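Local coordinates for uncharacterized protein (Leishmania major, PDB 2B4W) that is of unknown function but belongs to a family related to the beta-fructosidases, and is built mainly of beta sheets with very little helix, at residues V162-S166 with I167-G171. Sequence-based numbering, arbitrary orientation.
Sequences VILNS and IDELG
Glu169 reaches back over the turn to Asn165, four residues earlier, and takes hold of it with both carboxylate oxygens. Glu169 CB lies 3.5 Å from Ser166 O, the carbonyl that also accepts the bond from Glu169 N at 2.9 Å. CG lies anti to the carbonyl carbon of its own residue (chi1 -60°). Glu169 CG passes 4.0 Å from Ser166 OG, and beyond it the chain runs extended towards Asn165. At the tip the two oxygens part. Glu169 OE1 accepts from the backbone N of Asn165 at 3.1 Å, the N-H coming down from above the carboxylate plane rather than along it, and the same oxygen lies against Leu164 CB. Glu169 OE2 meets Asn165 ND2 on its syn side, but tilted from the carboxylate plane, at 3.0 Å in a nearly straight bond of 165°. That oxygen sits almost within the amide plane, although the amide and carboxylate planes are turned 65° from each other. Gripped by a main-chain and a side-chain N-H, the carboxylate has its rotation largely fixed.

The backbone does its share: the Ser166 O to Glu169 N bond closes the short 3-10 turn of 167-169. Next to Glu169 CB, Leu164 CD1 packs on Leu170 CD1 at 4.0 Å.

The turn follows strand 159-164 and leads into helix 172-176, with Gly171 at the N-cap. Strand 159-164 runs antiparallel to 145-149, Leu164 pairing with Leu145 through backbone bonds; successive antiparallel sheets are consistent with a beta-propeller, as in the beta-fructosidase clan. Leu164 and Leu170 both touch that helix and Val147 of strand 145-149, while Ile167 and Leu170 also reach strand 110-116 in the preceding sheet, where Phe114 receives Leu170.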
# COMPACT_ATOMS: atom_id res chain seq x y z
N VAL A 162 7.41 -15.16 3.33
CA VAL A 162 8.52 -16.04 2.96
C VAL A 162 9.65 -15.27 2.29
O VAL A 162 9.52 -14.35 1.48
CB VAL A 162 8.03 -17.16 2.01
CG1 VAL A 162 7.72 -16.59 0.64
CG2 VAL A 162 9.08 -18.26 1.95
N ILE A 163 10.87 -15.68 2.65
CA ILE A 163 12.02 -15.05 2.02
C ILE A 163 12.42 -15.80 0.75
O ILE A 163 12.71 -17.00 0.87
CB ILE A 163 13.24 -15.04 2.96
CG1 ILE A 163 13.03 -14.25 4.25
CG2 ILE A 163 14.47 -14.57 2.19
CD1 ILE A 163 14.08 -14.46 5.31
N LEU A 164 12.48 -15.15 -0.40
CA LEU A 164 12.94 -15.86 -1.60
C LEU A 164 14.32 -15.36 -2.04
O LEU A 164 14.75 -14.31 -1.57
CB LEU A 164 11.95 -15.68 -2.75
CG LEU A 164 10.50 -16.07 -2.61
CD1 LEU A 164 9.74 -15.67 -3.87
CD2 LEU A 164 10.33 -17.55 -2.36
N ASN A 165 15.00 -16.10 -2.93
CA ASN A 165 16.31 -15.70 -3.39
C ASN A 165 16.27 -14.45 -4.28
O ASN A 165 17.24 -13.68 -4.28
CB ASN A 165 17.05 -16.80 -4.19
CG ASN A 165 17.38 -17.98 -3.31
OD1 ASN A 165 17.97 -17.82 -2.23
ND2 ASN A 165 16.99 -19.17 -3.75
N SER A 166 15.20 -14.29 -5.03
CA SER A 166 15.11 -13.19 -5.98
C SER A 166 13.75 -13.13 -6.65
O SER A 166 12.94 -14.04 -6.49
CB SER A 166 16.12 -13.33 -7.12
OG SER A 166 15.76 -14.45 -7.91
N ILE A 167 13.59 -12.04 -7.41
CA ILE A 167 12.30 -11.77 -8.04
C ILE A 167 11.93 -12.82 -9.08
O ILE A 167 10.75 -13.04 -9.36
CB ILE A 167 12.28 -10.38 -8.71
CG1 ILE A 167 10.89 -9.77 -8.79
CG2 ILE A 167 12.93 -10.48 -10.08
CD1 ILE A 167 10.11 -9.60 -7.51
N ASP A 168 12.96 -13.44 -9.60
CA ASP A 168 12.90 -14.56 -10.52
C ASP A 168 12.24 -15.79 -9.92
O ASP A 168 11.93 -16.72 -10.66
CB ASP A 168 14.31 -14.97 -10.96
CG ASP A 168 15.01 -13.86 -11.70
OD1 ASP A 168 14.38 -13.28 -12.62
OD2 ASP A 168 16.17 -13.57 -11.35
N GLU A 169 12.02 -15.81 -8.61
CA GLU A 169 11.42 -17.00 -8.04
C GLU A 169 9.96 -16.77 -7.64
O GLU A 169 9.27 -17.68 -7.22
CB GLU A 169 12.18 -17.44 -6.79
CG GLU A 169 13.65 -17.75 -7.09
CD GLU A 169 14.23 -18.47 -5.88
OE1 GLU A 169 13.70 -18.21 -4.78
OE2 GLU A 169 15.18 -19.25 -6.08
N LEU A 170 9.57 -15.51 -7.76
CA LEU A 170 8.23 -15.07 -7.44
C LEU A 170 7.23 -15.67 -8.43
O LEU A 170 7.45 -15.59 -9.64
CB LEU A 170 8.16 -13.55 -7.50
CG LEU A 170 6.95 -12.93 -6.82
CD1 LEU A 170 7.04 -13.11 -5.32
CD2 LEU A 170 6.83 -11.46 -7.16
N GLY A 171 6.16 -16.24 -7.90
CA GLY A 171 5.08 -16.90 -8.63
C GLY A 171 4.07 -17.50 -7.66
O GLY A 171 4.30 -17.46 -6.45